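Putative short-chain dehydrogenase/reductase (Burkholderia xenovorans, PDB 5JY1) binds NAD in the manner of a short-chain dehydrogenase/reductase and probably acts as a 3-oxoacyl-[acyl-carrier-protein] reductase. Local coordinates at residues M115-Q118 and T119-S123; S224-P227 and E228-I231. One frame throughout, in Å; residues are numbered along the deposited sequence. Where two conformers were deposited one is given.

Contact 1: residues M115-Q118 and T119-S123; sequences MLEQ and TLTTS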
# COMPACT_ATOMS: atom_id res chain seq x y z
N MET A 115 -17.88 15.26 17.63
CA MET A 115 -17.14 15.54 16.40
C MET A 115 -17.01 14.30 15.53
O MET A 115 -17.20 14.37 14.31
CB MET A 115 -15.76 16.11 16.71
CG MET A 115 -15.79 17.49 17.33
SD MET A 115 -14.16 17.99 17.91
CE MET A 115 -14.61 19.32 19.03
N LEU A 116 -16.67 13.15 16.13
CA LEU A 116 -16.56 11.92 15.34
C LEU A 116 -17.90 11.53 14.73
O LEU A 116 -17.97 11.14 13.56
CB LEU A 116 -16.01 10.78 16.19
CG LEU A 116 -15.89 9.44 15.46
CD1 LEU A 116 -14.92 9.56 14.28
CD2 LEU A 116 -15.45 8.31 16.39
N GLU A 117 -18.98 11.66 15.50
CA GLU A 117 -20.30 11.36 14.94
C GLU A 117 -20.61 12.26 13.75
O GLU A 117 -21.11 11.78 12.72
CB GLU A 117 -21.36 11.51 16.03
CG GLU A 117 -22.76 11.14 15.58
CD GLU A 117 -23.77 11.19 16.72
OE1 GLU A 117 -23.39 11.55 17.85
OE2 GLU A 117 -24.96 10.88 16.47
N GLN A 118 -20.34 13.56 13.87
CA GLN A 118 -20.64 14.48 12.79
C GLN A 118 -19.81 14.17 11.55
O GLN A 118 -20.32 14.22 10.42
CB GLN A 118 -20.38 15.92 13.25
CG GLN A 118 -20.71 16.97 12.22
CD GLN A 118 -20.24 18.34 12.64
OE1 GLN A 118 -19.48 19.00 11.92
NE2 GLN A 118 -20.69 18.79 13.81
N THR A 119 -18.53 13.84 11.74
CA THR A 119 -17.68 13.54 10.60
C THR A 119 -18.06 12.21 9.96
O THR A 119 -18.08 12.09 8.73
CB THR A 119 -16.21 13.54 11.02
OG1 THR A 119 -15.86 14.86 11.46
CG2 THR A 119 -15.33 13.17 9.87
N LEU A 120 -18.39 11.20 10.77
CA LEU A 120 -18.89 9.95 10.20
C LEU A 120 -20.18 10.17 9.41
O LEU A 120 -20.37 9.57 8.34
CB LEU A 120 -19.12 8.92 11.31
CG LEU A 120 -17.87 8.29 11.94
CD1 LEU A 120 -18.28 7.48 13.16
CD2 LEU A 120 -17.11 7.40 10.95
N THR A 121 -21.05 11.06 9.89
CA THR A 121 -22.30 11.32 9.17
C THR A 121 -22.05 12.02 7.84
O THR A 121 -22.55 11.58 6.80
CB THR A 121 -23.26 12.15 10.03
OG1 THR A 121 -23.54 11.47 11.26
CG2 THR A 121 -24.56 12.42 9.28
N THR A 122 -21.28 13.11 7.85
CA THR A 122 -21.16 13.93 6.65
C THR A 122 -20.26 13.29 5.60
O THR A 122 -20.43 13.55 4.40
CB THR A 122 -20.64 15.34 6.97
OG1 THR A 122 -19.32 15.26 7.51
CG2 THR A 122 -21.55 16.03 7.97
N SER A 123 -19.30 12.48 6.02
CA SER A 123 -18.45 11.77 5.07
C SER A 123 -18.96 10.36 4.81
O SER A 123 -19.39 10.04 3.70
CB SER A 123 -17.00 11.74 5.58
OG SER A 123 -16.46 13.06 5.60
O HOH W 1 -18.14 16.88 9.96

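Contact 2: residues S224-P227 and E228-I231; sequences SGDP and EQDI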
# COMPACT_ATOMS: atom_id res chain seq x y z
N SER A 224 0.34 24.50 -6.51
CA SER A 224 -0.91 24.14 -5.85
C SER A 224 -1.97 23.76 -6.89
O SER A 224 -1.93 24.21 -8.04
CB SER A 224 -1.42 25.29 -4.99
OG SER A 224 -0.44 25.70 -4.05
N GLY A 225 -2.93 22.94 -6.46
CA GLY A 225 -3.93 22.41 -7.39
C GLY A 225 -5.11 23.35 -7.61
O GLY A 225 -5.62 23.97 -6.67
N ASP A 226 -5.53 23.46 -8.88
CA ASP A 226 -6.76 24.17 -9.23
C ASP A 226 -7.92 23.19 -9.28
O ASP A 226 -7.81 22.16 -9.96
CB ASP A 226 -6.62 24.87 -10.58
CG ASP A 226 -7.91 25.56 -11.00
OD1 ASP A 226 -8.29 26.55 -10.33
OD2 ASP A 226 -8.53 25.12 -11.99
N PRO A 227 -9.01 23.43 -8.54
CA PRO A 227 -10.13 22.48 -8.57
C PRO A 227 -10.54 22.04 -9.96
O PRO A 227 -10.56 20.84 -10.25
CB PRO A 227 -11.24 23.25 -7.84
CG PRO A 227 -10.49 24.09 -6.85
CD PRO A 227 -9.21 24.51 -7.56
N GLU A 228 -10.84 22.99 -10.86
CA GLU A 228 -11.39 22.60 -12.15
C GLU A 228 -10.33 22.03 -13.08
O GLU A 228 -10.58 21.03 -13.76
CB GLU A 228 -12.09 23.79 -12.81
CG GLU A 228 -12.58 23.48 -14.21
CD GLU A 228 -13.53 24.53 -14.77
OE1 GLU A 228 -13.84 25.50 -14.04
OE2 GLU A 228 -13.97 24.37 -15.93
N GLN A 229 -9.14 22.65 -13.14
CA GLN A 229 -8.13 22.25 -14.12
C GLN A 229 -7.32 21.05 -13.67
O GLN A 229 -6.84 20.28 -14.52
CB GLN A 229 -7.18 23.41 -14.42
CG GLN A 229 -7.75 24.48 -15.33
CD GLN A 229 -6.70 25.51 -15.72
OE1 GLN A 229 -5.62 25.17 -16.21
NE2 GLN A 229 -7.00 26.78 -15.48
N ASP A 230 -7.13 20.87 -12.36
CA ASP A 230 -6.27 19.78 -11.87
C ASP A 230 -7.04 18.60 -11.31
O ASP A 230 -6.63 17.46 -11.52
CB ASP A 230 -5.30 20.31 -10.81
CG ASP A 230 -4.24 21.22 -11.40
OD1 ASP A 230 -3.59 20.81 -12.37
OD2 ASP A 230 -4.09 22.36 -10.91
N ILE A 231 -8.15 18.82 -10.59
CA ILE A 231 -8.91 17.70 -10.05
C ILE A 231 -9.98 17.24 -11.02
O ILE A 231 -10.20 16.04 -11.20
CB ILE A 231 -9.52 18.05 -8.67
CG1 ILE A 231 -8.49 18.74 -7.76
CG2 ILE A 231 -10.09 16.80 -8.00
CD1 ILE A 231 -7.20 17.95 -7.52
O HOH W 2 -11.06 25.94 -10.22
O HOH W 3 -9.61 27.06 -13.58

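Contact 1: residues M115-Q118 and T119-S123
The hydroxyl of Thr121 turns back one helical turn onto the carbonyl oxygen of Glu117, OG1 donating to O over 2.9 Å. That oxygen also takes the backbone N-H of Thr121, and the two donors come from opposite faces of the carbonyl plane, the hydroxyl standing 35° above it. OG1 can do this because it lies anti to the carbonyl carbon (chi1 -59°), which swings it toward the preceding turn. Threonine suits such a place on a helix, since its hydroxyl finds an acceptor in the backbone behind it.

On another side of the helix the contact is apolar. Leu116 and Leu120, one turn apart, meet obliquely, with CG of Leu116 3.9 Å from CD1 of Leu120; the CG of Leu120 also rests 3.3 Å from the carbonyl oxygen of Leu116. Branched aliphatic side chains fit here because both are buried, packing against helix 162-182 and against Trp125 and Trp128 of the second subunit.

A third side is polar and bridged by water. One water donates to OE1 of Gln118 at 3.2 Å, accepts from OG1 of Thr122 at 3.2 Å, and reaches OG1 of Thr119 only weakly. The extended chain of Gln118 carries its amide to this water. The main partner of the Thr119 hydroxyl is Asp163, at the start of helix 162-182.

Beneath these side chains run the ordinary i to i+4 backbone bonds, such as Leu120 N to Leu116 O at 2.8 Å. Thr119 lies close to Tyr164 and Thr122 close to the bound NAD, so this amphipathic opening of helix 113-141 joins a subunit interface to the cofactor side of the Rossmann fold of short-chain dehydrogenases.

Contact 2: residues S224-P227 and E228-I231
Asp226 and Asp230 are joined by a nearly straight hydrogen bond, Asp226 N to Asp230 OD2, at 2.7 Å with an N-H...O angle of 177°. The carboxylate oxygen offers its anti lone pair, and the backbone answers in the other direction, Asp230 N donating to Asp226 O at 2.8 Å. Gly225 adds to this tight side: its CA lies 3.5 Å from OD2 of Asp230, close beside the buried carboxylate. Two arginines probably offset the charge of Asp230, Arg223 of the same chain and Arg244 of the third subunit.

The other carboxylate faces a wetter side. With CG anti to the backbone N (chi1 177°), Asp226 folds OD2 over the first turn, where it accepts from Gln229 N at 2.8 Å, from 24° outside the carboxylate plane. Water takes up much of the rest: one molecule links OD1 of Asp226 to Glu228 N, and a second donates to OD2 of Asp226 at 2.7 Å, beside exposed Gln229. Glu228 reaches away to a salt bridge with Arg32 on helix 25-36.

Aspartate suits the N-cap because its short acid reaches back to accept a backbone N-H of the first turn, and proline suits the next position, having no N-H to satisfy. This is a classic helix N-cap, here starting helix 227-239 of the Rossmann fold, whose Ile231 packs near the NAD-binding residues Ile26 and Ala196.

How the contacts relate
From the N terminus, the chain lays down strands 16-20, 40-45, 64-69 and 94-97 before contact 1 is reached near the start of helix 113-141. It then adds strands 144-149 and 187-194 and helices 199-207 and 211-217 before contact 2 starts helix 227-239, ahead of the last strand, 250-253. Each contact is local, contact 1 spanning about two turns of one helix and contact 2 the first turn of another; they follow in series, neither enclosing nor crossing the other. The centres of contact 1 and contact 2 are about 26 Å apart, on opposite sides of the chain's centre. Contact 1 ties its helix to helix 162-182 and the second subunit, contact 2 to helix 25-36 and the third.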